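PDB 4XHF: Na-translocating NADH-quinone reductase subunit C NqrC from Shewanella oneidensis, which is the NqrC subunit of a sodium-translocating, membrane-bound reductase complex and carries a covalently attached flavin mononucleotide in its FMN-binding domain. Local coordinates for residues R43-V51 / I158-H166; E168-V176 / V217-V227. One frame throughout, in Å; residues are numbered along the deposited sequence.

Contact 1 (R43-V51 / I158-H166)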
ATOM      1  N   ARG A  43     -10.352   8.358   0.780  1.00 13.63           N
ATOM      2  CA  ARG A  43      -9.631   9.107   1.800  1.00 11.68           C
ATOM      3  C   ARG A  43      -8.258   8.490   2.047  1.00 11.37           C
ATOM      4  O   ARG A  43      -7.261   9.205   2.115  1.00 13.08           O
ATOM      5  CB  ARG A  43     -10.436   9.169   3.103  1.00 13.91           C
ATOM      6  CG  ARG A  43     -11.667  10.069   3.023  1.00 16.46           C
ATOM      7  CD  ARG A  43     -12.275  10.334   4.396  1.00 17.01           C
ATOM      8  NE  ARG A  43     -12.800   9.120   5.024  1.00 17.24           N
ATOM      9  CZ  ARG A  43     -14.054   8.686   4.916  1.00 17.77           C
ATOM     10  NH1 ARG A  43     -14.948   9.354   4.196  1.00 20.56           N
ATOM     11  NH2 ARG A  43     -14.419   7.573   5.533  1.00 17.46           N
ATOM     12  N   TYR A  44      -8.210   7.165   2.166  1.00 12.74           N
ATOM     13  CA  TYR A  44      -6.952   6.451   2.385  1.00 13.43           C
ATOM     14  C   TYR A  44      -5.930   6.783   1.303  1.00 13.02           C
ATOM     15  O   TYR A  44      -4.771   7.077   1.595  1.00 13.36           O
ATOM     16  CB  TYR A  44      -7.176   4.935   2.410  1.00 15.25           C
ATOM     17  CG  TYR A  44      -8.015   4.415   3.559  1.00 18.30           C
ATOM     18  CD1 TYR A  44      -8.032   5.056   4.790  1.00 19.26           C
ATOM     19  CD2 TYR A  44      -8.786   3.270   3.408  1.00 20.19           C
ATOM     20  CE1 TYR A  44      -8.798   4.572   5.837  1.00 21.90           C
ATOM     21  CE2 TYR A  44      -9.553   2.781   4.447  1.00 21.44           C
ATOM     22  CZ  TYR A  44      -9.557   3.434   5.658  1.00 22.69           C
ATOM     23  OH  TYR A  44     -10.322   2.944   6.692  1.00 26.43           O
ATOM     24  N   VAL A  45      -6.374   6.733   0.051  1.00 12.88           N
ATOM     25  CA  VAL A  45      -5.496   6.940  -1.094  1.00 10.09           C
ATOM     26  C   VAL A  45      -4.947   8.361  -1.105  1.00  8.49           C
ATOM     27  O   VAL A  45      -3.753   8.567  -1.306  1.00  9.56           O
ATOM     28  CB  VAL A  45      -6.239   6.644  -2.421  1.00  9.37           C
ATOM     29  CG1 VAL A  45      -5.424   7.087  -3.634  1.00 10.12           C
ATOM     30  CG2 VAL A  45      -6.555   5.162  -2.518  1.00  9.53           C
ATOM     31  N   LEU A  46      -5.817   9.338  -0.877  1.00  9.58           N
ATOM     32  CA  LEU A  46      -5.395  10.734  -0.871  1.00  9.56           C
ATOM     33  C   LEU A  46      -4.464  11.009   0.304  1.00  8.82           C
ATOM     34  O   LEU A  46      -3.486  11.743   0.171  1.00 10.06           O
ATOM     35  CB  LEU A  46      -6.605  11.669  -0.814  1.00 11.85           C
ATOM     36  CG  LEU A  46      -7.513  11.685  -2.047  1.00 12.14           C
ATOM     37  CD1 LEU A  46      -8.731  12.553  -1.779  1.00 14.23           C
ATOM     38  CD2 LEU A  46      -6.772  12.172  -3.288  1.00 12.19           C
ATOM     39  N   MET A  47      -4.765  10.410   1.452  1.00  9.17           N
ATOM     40  CA  MET A  47      -3.934  10.579   2.637  1.00 11.99           C
ATOM     41  C   MET A  47      -2.538  10.016   2.402  1.00 11.75           C
ATOM     42  O   MET A  47      -1.539  10.615   2.801  1.00 11.04           O
ATOM     43  CB  MET A  47      -4.578   9.901   3.847  1.00 13.27           C
ATOM     44  CG  MET A  47      -5.706  10.711   4.472  1.00 14.81           C
ATOM     45  SD  MET A  47      -6.544   9.921   5.863  1.00 21.63           S
ATOM     46  CE  MET A  47      -5.551   8.452   6.136  1.00 44.03           C
ATOM     47  N   ALA A  48      -2.473   8.864   1.747  1.00 10.33           N
ATOM     48  CA  ALA A  48      -1.195   8.236   1.440  1.00 10.03           C
ATOM     49  C   ALA A  48      -0.408   9.070   0.435  1.00 10.66           C
ATOM     50  O   ALA A  48       0.810   9.203   0.543  1.00 13.61           O
ATOM     51  CB  ALA A  48      -1.414   6.833   0.909  1.00 11.26           C
ATOM     52  N   ALA A  49      -1.114   9.643  -0.535  1.00 11.29           N
ATOM     53  CA  ALA A  49      -0.484  10.423  -1.596  1.00 11.41           C
ATOM     54  C   ALA A  49      -0.164  11.849  -1.153  1.00 12.04           C
ATOM     55  O   ALA A  49       0.401  12.629  -1.919  1.00 13.22           O
ATOM     56  CB  ALA A  49      -1.382  10.448  -2.818  1.00 11.65           C
ATOM     57  N   ASP A  50      -0.533  12.181   0.080  1.00 13.82           N
ATOM     58  CA  ASP A  50      -0.285  13.506   0.640  1.00 17.07           C
ATOM     59  C   ASP A  50      -0.999  14.586  -0.178  1.00 15.12           C
ATOM     60  O   ASP A  50      -0.432  15.638  -0.474  1.00 14.20           O
ATOM     61  CB  ASP A  50       1.221  13.784   0.708  1.00 17.80           C
ATOM     62  CG  ASP A  50       1.561  14.993   1.565  1.00 22.19           C
ATOM     63  OD1 ASP A  50       0.691  15.452   2.337  1.00 19.79           O
ATOM     64  OD2 ASP A  50       2.706  15.482   1.466  1.00 26.62           O
ATOM     65  N   VAL A  51      -2.247  14.300  -0.543  1.00 13.21           N
ATOM     66  CA  VAL A  51      -3.117  15.274  -1.195  1.00 13.09           C
ATOM     67  C   VAL A  51      -4.135  15.791  -0.181  1.00 13.57           C
ATOM     68  O   VAL A  51      -4.696  15.015   0.592  1.00 14.11           O
ATOM     69  CB  VAL A  51      -3.847  14.657  -2.408  1.00 11.39           C
ATOM     70  CG1 VAL A  51      -4.690  15.700  -3.123  1.00 12.08           C
ATOM     71  CG2 VAL A  51      -2.844  14.045  -3.368  1.00 13.37           C
ATOM     72  N   ILE A 158       9.180   6.834  -0.619  1.00  9.85           N
ATOM     73  CA  ILE A 158       7.834   6.710  -0.079  1.00 10.21           C
ATOM     74  C   ILE A 158       7.196   8.085   0.131  1.00 12.72           C
ATOM     75  O   ILE A 158       7.779   8.958   0.774  1.00 14.34           O
ATOM     76  CB  ILE A 158       7.847   5.936   1.250  1.00 11.00           C
ATOM     77  CG1 ILE A 158       8.424   4.534   1.031  1.00 12.80           C
ATOM     78  CG2 ILE A 158       6.441   5.846   1.836  1.00 11.50           C
ATOM     79  CD1 ILE A 158       8.712   3.780   2.306  1.00 13.38           C
ATOM     80  N   LYS A 159       5.993   8.261  -0.413  1.00 13.01           N
ATOM     81  CA  LYS A 159       5.245   9.511  -0.283  1.00 12.86           C
ATOM     82  C   LYS A 159       4.284   9.453   0.903  1.00 13.97           C
ATOM     83  O   LYS A 159       3.792  10.480   1.367  1.00 17.63           O
ATOM     84  CB  LYS A 159       4.470   9.803  -1.572  1.00 14.00           C
ATOM     85  CG  LYS A 159       3.930  11.226  -1.691  1.00 18.57           C
ATOM     86  CD  LYS A 159       5.031  12.217  -2.040  1.00 22.57           C
ATOM     87  CE  LYS A 159       4.479  13.617  -2.253  1.00 26.03           C
ATOM     88  NZ  LYS A 159       3.514  13.663  -3.383  1.00 29.58           N
ATOM     89  N   GLY A 160       4.013   8.246   1.388  1.00 11.97           N
ATOM     90  CA  GLY A 160       3.151   8.071   2.541  1.00 11.38           C
ATOM     91  C   GLY A 160       2.695   6.639   2.730  1.00 11.78           C
ATOM     92  O   GLY A 160       2.505   5.900   1.763  1.00 12.78           O
ATOM     93  N   VAL A 161       2.530   6.252   3.991  1.00 12.39           N
ATOM     94  CA  VAL A 161       2.027   4.933   4.346  1.00 12.63           C
ATOM     95  C   VAL A 161       0.772   5.072   5.197  1.00 13.22           C
ATOM     96  O   VAL A 161       0.736   5.863   6.139  1.00 14.73           O
ATOM     97  CB  VAL A 161       3.082   4.118   5.109  1.00  9.05           C
ATOM     98  CG1 VAL A 161       2.515   2.773   5.552  1.00 10.11           C
ATOM     99  CG2 VAL A 161       4.313   3.917   4.245  1.00 10.41           C
ATOM    100  N   VAL A 162      -0.252   4.297   4.852  1.00 11.53           N
ATOM    101  CA  VAL A 162      -1.512   4.294   5.583  1.00 11.87           C
ATOM    102  C   VAL A 162      -1.920   2.861   5.890  1.00 13.40           C
ATOM    103  O   VAL A 162      -2.172   2.079   4.977  1.00 16.50           O
ATOM    104  CB  VAL A 162      -2.640   4.985   4.783  1.00 13.45           C
ATOM    105  CG1 VAL A 162      -3.967   4.904   5.530  1.00 16.68           C
ATOM    106  CG2 VAL A 162      -2.290   6.436   4.503  1.00 12.59           C
ATOM    107  N   VAL A 163      -1.979   2.522   7.174  1.00 14.01           N
ATOM    108  CA  VAL A 163      -2.505   1.232   7.611  1.00 14.75           C
ATOM    109  C   VAL A 163      -3.899   1.471   8.178  1.00 15.30           C
ATOM    110  O   VAL A 163      -4.089   2.366   9.002  1.00 18.51           O
ATOM    111  CB  VAL A 163      -1.590   0.562   8.664  1.00 13.79           C
ATOM    112  CG1 VAL A 163      -2.213  -0.717   9.212  1.00 12.70           C
ATOM    113  CG2 VAL A 163      -0.226   0.263   8.062  1.00 12.23           C
ATOM    114  N   TYR A 164      -4.870   0.680   7.727  1.00 15.01           N
ATOM    115  CA  TYR A 164      -6.271   0.918   8.068  1.00 17.69           C
ATOM    116  C   TYR A 164      -6.958  -0.278   8.732  1.00 18.61           C
ATOM    117  O   TYR A 164      -8.094  -0.160   9.191  1.00 22.31           O
ATOM    118  CB  TYR A 164      -7.050   1.321   6.810  1.00 19.86           C
ATOM    119  CG  TYR A 164      -7.169   0.224   5.774  1.00 22.08           C
ATOM    120  CD1 TYR A 164      -8.179  -0.726   5.853  1.00 23.91           C
ATOM    121  CD2 TYR A 164      -6.279   0.145   4.711  1.00 20.57           C
ATOM    122  CE1 TYR A 164      -8.294  -1.728   4.912  1.00 23.00           C
ATOM    123  CE2 TYR A 164      -6.388  -0.855   3.763  1.00 20.63           C
ATOM    124  CZ  TYR A 164      -7.399  -1.787   3.871  1.00 21.50           C
ATOM    125  OH  TYR A 164      -7.524  -2.787   2.937  1.00 23.10           O
ATOM    126  N   GLU A 165      -6.287  -1.426   8.777  1.00 16.25           N
ATOM    127  CA  GLU A 165      -6.870  -2.613   9.403  1.00 16.04           C
ATOM    128  C   GLU A 165      -5.810  -3.540   9.985  1.00 16.06           C
ATOM    129  O   GLU A 165      -4.754  -3.749   9.389  1.00 16.04           O
ATOM    130  CB  GLU A 165      -7.727  -3.385   8.394  1.00 19.50           C
ATOM    131  CG  GLU A 165      -8.292  -4.696   8.938  1.00 23.90           C
ATOM    132  CD  GLU A 165      -9.196  -5.409   7.950  1.00 29.15           C
ATOM    133  OE1 GLU A 165      -9.622  -4.776   6.962  1.00 33.95           O
ATOM    134  OE2 GLU A 165      -9.479  -6.607   8.159  1.00 29.69           O
ATOM    135  N   HIS A 166      -6.117  -4.107  11.148  1.00 17.26           N
ATOM    136  CA  HIS A 166      -5.226  -5.050  11.807  1.00 16.79           C
ATOM    137  C   HIS A 166      -5.966  -5.769  12.927  1.00 16.60           C
ATOM    138  O   HIS A 166      -7.094  -5.411  13.268  1.00 17.05           O
ATOM    139  CB  HIS A 166      -3.995  -4.334  12.367  1.00 17.81           C
ATOM    140  CG  HIS A 166      -4.273  -3.540  13.604  1.00 17.17           C
ATOM    141  ND1 HIS A 166      -4.099  -4.053  14.871  1.00 15.88           N
ATOM    142  CD2 HIS A 166      -4.725  -2.274  13.770  1.00 16.85           C
ATOM    143  CE1 HIS A 166      -4.426  -3.136  15.764  1.00 17.87           C
ATOM    144  NE2 HIS A 166      -4.809  -2.048  15.122  1.00 19.00           N
TER
HETATM  145  O   HOH W   1       1.116  12.260  -4.514  1.00  8.06           O
HETATM  146  O   HOH W   2       1.383  15.613  -2.425  1.00 21.55           O

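Contact 2 (E168-V176 / V217-V227). With FMN (flavin mononucleotide), chain E.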
ATOM      1  N   GLU A 168      -3.766  -6.933  15.654  1.00 20.74           N
ATOM      2  CA  GLU A 168      -2.683  -7.017  16.627  1.00 20.55           C
ATOM      3  C   GLU A 168      -3.149  -6.552  18.004  1.00 21.14           C
ATOM      4  O   GLU A 168      -4.110  -5.791  18.121  1.00 20.48           O
ATOM      5  CB  GLU A 168      -1.489  -6.176  16.169  1.00 19.29           C
ATOM      6  CG  GLU A 168      -0.995  -6.492  14.761  1.00 16.38           C
ATOM      7  CD  GLU A 168      -0.338  -7.855  14.659  1.00 15.26           C
ATOM      8  OE1 GLU A 168       0.903  -7.927  14.782  1.00 14.77           O
ATOM      9  OE2 GLU A 168      -1.058  -8.853  14.447  1.00 17.15           O
ATOM     10  N   THR A 169      -2.453  -7.008  19.040  1.00 22.18           N
ATOM     11  CA  THR A 169      -2.823  -6.707  20.421  1.00 23.69           C
ATOM     12  C   THR A 169      -2.881  -5.198  20.670  1.00 25.09           C
ATOM     13  O   THR A 169      -1.898  -4.497  20.427  1.00 24.18           O
ATOM     14  CB  THR A 169      -1.824  -7.344  21.410  1.00 22.53           C
ATOM     15  OG1 THR A 169      -1.598  -8.712  21.049  1.00 22.53           O
ATOM     16  CG2 THR A 169      -2.356  -7.280  22.831  1.00 23.30           C
ATOM     17  N   PRO A 170      -4.035  -4.687  21.145  1.00 26.82           N
ATOM     18  CA  PRO A 170      -4.098  -3.260  21.483  1.00 26.14           C
ATOM     19  C   PRO A 170      -3.143  -2.900  22.614  1.00 26.30           C
ATOM     20  O   PRO A 170      -3.029  -3.659  23.577  1.00 26.05           O
ATOM     21  CB  PRO A 170      -5.555  -3.057  21.918  1.00 26.27           C
ATOM     22  CG  PRO A 170      -6.301  -4.189  21.329  1.00 27.48           C
ATOM     23  CD  PRO A 170      -5.345  -5.342  21.312  1.00 27.68           C
ATOM     24  N   GLY A 171      -2.473  -1.758  22.496  1.00 30.31           N
ATOM     25  CA  GLY A 171      -1.502  -1.333  23.487  1.00 31.08           C
ATOM     26  C   GLY A 171      -0.096  -1.789  23.144  1.00 28.27           C
ATOM     27  O   GLY A 171       0.881  -1.266  23.683  1.00 29.37           O
ATOM     28  N   ILE A 172       0.001  -2.769  22.249  1.00 25.08           N
ATOM     29  CA  ILE A 172       1.292  -3.267  21.782  1.00 24.60           C
ATOM     30  C   ILE A 172       1.430  -3.095  20.268  1.00 21.76           C
ATOM     31  O   ILE A 172       2.156  -2.218  19.802  1.00 24.50           O
ATOM     32  CB  ILE A 172       1.493  -4.758  22.137  1.00 25.83           C
ATOM     33  CG1 ILE A 172       1.206  -5.017  23.619  1.00 25.71           C
ATOM     34  CG2 ILE A 172       2.903  -5.195  21.797  1.00 26.11           C
ATOM     35  CD1 ILE A 172       2.182  -4.355  24.580  1.00 25.74           C
ATOM     36  N   GLY A 173       0.725  -3.928  19.508  1.00 18.34           N
ATOM     37  CA  GLY A 173       0.878  -3.969  18.064  1.00 15.80           C
ATOM     38  C   GLY A 173      -0.054  -3.058  17.287  1.00 14.29           C
ATOM     39  O   GLY A 173      -0.027  -3.052  16.057  1.00 17.00           O
ATOM     40  N   ASP A 174      -0.874  -2.283  17.992  1.00 16.41           N
ATOM     41  CA  ASP A 174      -1.852  -1.419  17.334  1.00 17.86           C
ATOM     42  C   ASP A 174      -1.267  -0.055  16.979  1.00 15.25           C
ATOM     43  O   ASP A 174      -1.994   0.863  16.605  1.00 15.30           O
ATOM     44  CB  ASP A 174      -3.085  -1.239  18.222  1.00 24.22           C
ATOM     45  CG  ASP A 174      -2.805  -0.394  19.448  1.00 30.29           C
ATOM     46  OD1 ASP A 174      -3.739   0.285  19.926  1.00 34.05           O
ATOM     47  OD2 ASP A 174      -1.655  -0.408  19.936  1.00 30.74           O
ATOM     48  N   PHE A 175       0.051   0.072  17.096  1.00 14.95           N
ATOM     49  CA  PHE A 175       0.738   1.298  16.711  1.00 12.77           C
ATOM     50  C   PHE A 175       0.669   1.522  15.207  1.00 14.07           C
ATOM     51  O   PHE A 175       0.796   2.651  14.736  1.00 13.96           O
ATOM     52  CB  PHE A 175       2.202   1.251  17.150  1.00 12.83           C
ATOM     53  CG  PHE A 175       3.021   0.221  16.420  1.00 11.94           C
ATOM     54  CD1 PHE A 175       3.640   0.532  15.222  1.00 11.87           C
ATOM     55  CD2 PHE A 175       3.175  -1.053  16.935  1.00 12.50           C
ATOM     56  CE1 PHE A 175       4.391  -0.409  14.551  1.00 14.05           C
ATOM     57  CE2 PHE A 175       3.927  -2.000  16.269  1.00 12.77           C
ATOM     58  CZ  PHE A 175       4.536  -1.677  15.074  1.00 15.32           C
ATOM     59  N   VAL A 176       0.479   0.439  14.459  1.00 15.50           N
ATOM     60  CA  VAL A 176       0.536   0.487  13.001  1.00 14.52           C
ATOM     61  C   VAL A 176      -0.460   1.481  12.411  1.00 13.34           C
ATOM     62  O   VAL A 176      -0.223   2.031  11.338  1.00 14.35           O
ATOM     63  CB  VAL A 176       0.280  -0.905  12.382  1.00 13.59           C
ATOM     64  CG1 VAL A 176       1.430  -1.846  12.699  1.00 16.22           C
ATOM     65  CG2 VAL A 176      -1.037  -1.487  12.872  1.00 13.46           C
ATOM     66  N   VAL A 217       8.736   0.131  17.260  1.00 21.97           N
ATOM     67  CA  VAL A 217       8.042   0.455  18.498  1.00 22.83           C
ATOM     68  C   VAL A 217       8.410  -0.582  19.551  1.00 26.99           C
ATOM     69  O   VAL A 217       7.915  -1.710  19.520  1.00 29.26           O
ATOM     70  CB  VAL A 217       6.521   0.504  18.290  1.00 21.46           C
ATOM     71  CG1 VAL A 217       5.801   0.756  19.606  1.00 22.82           C
ATOM     72  CG2 VAL A 217       6.175   1.585  17.285  1.00 20.91           C
ATOM     73  N   SER A 218       9.287  -0.196  20.473  1.00 28.75           N
ATOM     74  CA  SER A 218       9.807  -1.114  21.483  1.00 30.37           C
ATOM     75  C   SER A 218       8.666  -1.791  22.233  1.00 27.33           C
ATOM     76  O   SER A 218       7.666  -1.152  22.565  1.00 26.20           O
ATOM     77  CB  SER A 218      10.723  -0.372  22.460  1.00 32.80           C
ATOM     78  OG  SER A 218      11.562  -1.273  23.163  1.00 34.50           O
ATOM     79  N   GLY A 219       8.815  -3.090  22.476  1.00 26.47           N
ATOM     80  CA  GLY A 219       7.768  -3.883  23.094  1.00 25.98           C
ATOM     81  C   GLY A 219       6.808  -4.451  22.065  1.00 26.03           C
ATOM     82  O   GLY A 219       5.973  -5.298  22.384  1.00 25.96           O
ATOM     83  N   ALA A 220       6.929  -3.977  20.826  1.00 26.20           N
ATOM     84  CA  ALA A 220       6.081  -4.433  19.728  1.00 25.20           C
ATOM     85  C   ALA A 220       6.900  -4.581  18.449  1.00 25.51           C
ATOM     86  O   ALA A 220       6.537  -4.047  17.401  1.00 23.76           O
ATOM     87  CB  ALA A 220       4.935  -3.464  19.512  1.00 24.58           C
ATOM     88  N   THR A 221       8.003  -5.313  18.545  1.00 25.68           N
ATOM     89  CA  THR A 221       8.933  -5.452  17.431  1.00 27.32           C
ATOM     90  C   THR A 221       8.422  -6.429  16.376  1.00 25.15           C
ATOM     91  O   THR A 221       8.636  -6.229  15.181  1.00 25.39           O
ATOM     92  CB  THR A 221      10.313  -5.919  17.930  1.00 31.84           C
ATOM     93  OG1 THR A 221      10.784  -5.018  18.939  1.00 33.30           O
ATOM     94  CG2 THR A 221      11.322  -5.962  16.791  1.00 33.73           C
ATOM     95  N   MET A 222       7.741  -7.482  16.817  1.00 23.16           N
ATOM     96  CA  MET A 222       7.312  -8.545  15.914  1.00 21.56           C
ATOM     97  C   MET A 222       6.272  -8.048  14.914  1.00 18.58           C
ATOM     98  O   MET A 222       6.263  -8.469  13.757  1.00 17.54           O
ATOM     99  CB  MET A 222       6.755  -9.724  16.713  1.00 22.98           C
ATOM    100  CG  MET A 222       7.809 -10.477  17.513  1.00 26.69           C
ATOM    101  SD  MET A 222       9.063 -11.262  16.476  1.00 33.24           S
ATOM    102  CE  MET A 222       8.095 -12.529  15.661  1.00 36.62           C
ATOM    103  N   THR A 223       5.396  -7.152  15.361  1.00 18.14           N
ATOM    104  CA  THR A 223       4.417  -6.536  14.475  1.00 16.77           C
ATOM    105  C   THR A 223       5.132  -5.736  13.395  1.00 17.17           C
ATOM    106  O   THR A 223       4.789  -5.821  12.215  1.00 16.36           O
ATOM    107  CB  THR A 223       3.453  -5.614  15.253  1.00 14.95           C
ATOM    108  OG1 THR A 223       2.602  -6.411  16.080  1.00 15.72           O
ATOM    109  CG2 THR A 223       2.582  -4.788  14.309  1.00 13.64           C
ATOM    110  N   GLY A 224       6.129  -4.964  13.809  1.00 17.69           N
ATOM    111  CA  GLY A 224       6.867  -4.109  12.900  1.00 18.13           C
ATOM    112  C   GLY A 224       7.588  -4.893  11.821  1.00 17.26           C
ATOM    113  O   GLY A 224       7.631  -4.472  10.666  1.00 17.49           O
ATOM    114  N   ARG A 225       8.158  -6.032  12.200  1.00 18.09           N
ATOM    115  CA  ARG A 225       8.863  -6.885  11.250  1.00 19.81           C
ATOM    116  C   ARG A 225       7.888  -7.463  10.234  1.00 16.16           C
ATOM    117  O   ARG A 225       8.260  -7.760   9.100  1.00 18.03           O
ATOM    118  CB  ARG A 225       9.596  -8.015  11.971  1.00 23.57           C
ATOM    119  CG  ARG A 225      10.536  -7.548  13.069  1.00 30.46           C
ATOM    120  CD  ARG A 225      11.917  -8.164  12.915  1.00 36.51           C
ATOM    121  NE  ARG A 225      12.776  -7.874  14.065  1.00 40.77           N
ATOM    122  CZ  ARG A 225      13.488  -8.778  14.737  1.00 44.86           C
ATOM    123  NH1 ARG A 225      13.471 -10.064  14.394  1.00 46.55           N
ATOM    124  NH2 ARG A 225      14.230  -8.393  15.767  1.00 45.83           N
ATOM    125  N   GLY A 226       6.636  -7.626  10.649  1.00 14.27           N
ATOM    126  CA  GLY A 226       5.596  -8.102   9.758  1.00 15.56           C
ATOM    127  C   GLY A 226       5.307  -7.086   8.670  1.00 18.14           C
ATOM    128  O   GLY A 226       5.233  -7.429   7.491  1.00 18.27           O
ATOM    129  N   VAL A 227       5.145  -5.828   9.074  1.00 17.85           N
ATOM    130  CA  VAL A 227       4.927  -4.735   8.131  1.00 14.04           C
ATOM    131  C   VAL A 227       6.109  -4.645   7.184  1.00 13.69           C
ATOM    132  O   VAL A 227       5.950  -4.416   5.987  1.00 13.50           O
ATOM    133  CB  VAL A 227       4.742  -3.387   8.859  1.00 13.25           C
ATOM    134  CG1 VAL A 227       4.596  -2.237   7.860  1.00 13.92           C
ATOM    135  CG2 VAL A 227       3.538  -3.450   9.779  1.00 12.53           C
TER
HETATM  136  N1  FMN E 300       4.554  -7.886  20.143  1.00 25.17           N
HETATM  137  C2  FMN E 300       4.213  -7.422  18.810  1.00 23.20           C
HETATM  138  O2  FMN E 300       5.042  -7.045  18.087  1.00 18.61           O
HETATM  139  N3  FMN E 300       2.810  -7.429  18.381  1.00 25.05           N
HETATM  140  C4  FMN E 300       1.806  -7.895  19.255  1.00 25.03           C
HETATM  141  O4  FMN E 300       0.682  -7.905  18.907  1.00 21.77           O
HETATM  142  C4A FMN E 300       2.163  -8.389  20.632  1.00 27.04           C
HETATM  143  N5  FMN E 300       1.162  -8.865  21.514  1.00 30.01           N
HETATM  144  C5A FMN E 300       1.542  -9.334  22.840  1.00 28.85           C
HETATM  145  C6  FMN E 300       0.542  -9.803  23.707  1.00 31.05           C
HETATM  146  C7  FMN E 300       0.858 -10.330  24.937  1.00 33.29           C
HETATM  147  C7M FMN E 300      -0.251 -10.880  25.806  1.00 34.36           C
HETATM  148  C8  FMN E 300       2.187 -10.331  25.366  1.00 33.47           C
HETATM  149  C8M FMN E 300       2.632 -11.082  26.655  1.00 31.13           C
HETATM  150  C9  FMN E 300       3.210  -9.778  24.520  1.00 32.44           C
HETATM  151  C9A FMN E 300       2.901  -9.314  23.236  1.00 29.93           C
HETATM  152  N10 FMN E 300       3.925  -8.827  22.321  1.00 29.73           N
HETATM  153  C10 FMN E 300       3.526  -8.359  21.016  1.00 27.16           C
HETATM  154  C1' FMN E 300       5.386  -8.777  22.705  1.00 31.53           C
HETATM  155  C2' FMN E 300       6.216  -9.761  21.900  1.00 34.47           C
HETATM  156  O2' FMN E 300       6.079 -11.029  22.470  1.00 38.16           O
HETATM  157  C3' FMN E 300       7.692  -9.370  21.925  1.00 33.12           C
HETATM  158  O3' FMN E 300       8.108  -9.293  23.259  1.00 28.38           O
HETATM  159  C4' FMN E 300       7.932  -8.022  21.213  1.00 32.78           C
HETATM  160  O4' FMN E 300       7.407  -8.066  19.916  1.00 34.04           O
HETATM  161  C5' FMN E 300       9.425  -7.702  21.116  1.00 30.35           C
HETATM  162  O5' FMN E 300       9.546  -6.331  20.815  1.00 29.51           O
HETATM  163  P   FMN E 300      10.971  -5.747  20.384  1.00 41.34           P
HETATM  164  O1P FMN E 300      12.042  -6.928  20.254  1.00 37.47           O
HETATM  165  O2P FMN E 300      11.474  -4.678  21.461  1.00 45.18           O

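Contact 1 (R43-V51 / I158-H166)
Tyr44 lays its ring against the start of the Tyr164 side chain. Tyr164 CB sits over one face of the Tyr44 ring, 3.8 Å from the ring centroid, as a CH-pi contact displaced toward the rim. Beyond it the Tyr164 ring leads away from the helix. The two ring planes are nearly parallel, at 17°, but they are slid apart and barely overlap. Tyr164 chi1 of 67° sets its CG between the backbone N and the carbonyl carbon, and this carries the ring past Tyr44. Val162, two residues earlier on the strand, packs against the helix with both methyls. Val162 CG1 lies 3.9 Å from Met47 CE and also touches Tyr44 CD1. Val162 CG2 reaches the helix backbone and packs on Ala48 CB at 3.7 Å. Residues 43-48, the end of helix 29-48, run roughly antiparallel to strand 158-165, the edge strand of the antiparallel sheet, at 145° between their directions. The helix closes with a Schellman motif, in which Asp50 has positive phi. Here Gly160 CA comes within 3.3 Å of Ala48 O in a CA-H...O contact. Lys159 and Gly160 together face Ala150 as a classic beta bulge. Lys159 can be followed outward from here. Its CB points toward the helix end, and Lys159 CG passes 3.8 Å from Ala49 O. The chain bends at chi2, bringing CE near Asp50 CB, and again at chi4, before NZ. At the tip, NZ donates to two waters. One water donates to Ala49 O and the other to Asp50 O, each water oxygen 2.7 Å from its acceptor.

Contact 2 (E168-V176 / V217-V227)
Thr223 OG1 is gripped from two directions. It accepts a hydrogen bond from FMN N3 at 2.5 Å and donates one to Glu168 OE1 at 2.6 Å. The carboxylate oxygen is met on its anti side, 20° out of the carboxylate plane. Thr223 N also binds FMN O2, so one residue holds two neighbouring positions of the flavin. Glu168 is itself held by the backbone N atoms of Leu141 and Trp142 and by Ser143, which would fix its carboxylate beside the threonine. Thr169 OG1 donates to FMN N5 at 2.8 Å, and Ile172 CG2 touches FMN C10. Loop 168-176, the turn 217-220 and the start of helix 221-234 form much of the flavin site of the FMN-binding domain; Leu141, Trp142 and Lys203 complete it. A type II turn from Val217 to Ala220 leads into that helix, with Ala220 at the N-cap. The FMN phosphorus is covalently bound to Thr221 OG1. Gly219 N adds a nearly straight hydrogen bond to FMN O2P, at 173°. Behind the flavin the two segments meet through apolar groups. Phe175 is clasped on both faces. Val217 CG2 lies over one, 3.7 Å from the ring centroid, and Val176 CG1 lies toward the rim of the opposite one. Chi1 of 67° swings the Phe175 ring toward the turn, where CE2 meets Ala220 CB at 3.7 Å. Thr223 CG2, the branch away from the flavin, packs on Val176 CG1 at 3.5 Å. Val176 CG1 also touches Val227 CG2.

The two contacts follow one another along the chain, and their centres lie about 19 Å apart. Contact 1 brings the N-terminal helix 29-48 onto strand 158-165, at the edge of the antiparallel sheet. The chain then leaves that strand and enters the loop of contact 2, which meets helix 221-234 at the flavin. The centre of contact 1 lies about 8 Å from the centre of the chain, that of contact 2 about 18 Å. They touch directly: Val163 CB packs 3.3 Å from Val176 O, and the His166 ring reaches Asp174 and Val176. The FMN site is therefore joined to the sheet both through the chain and through packing.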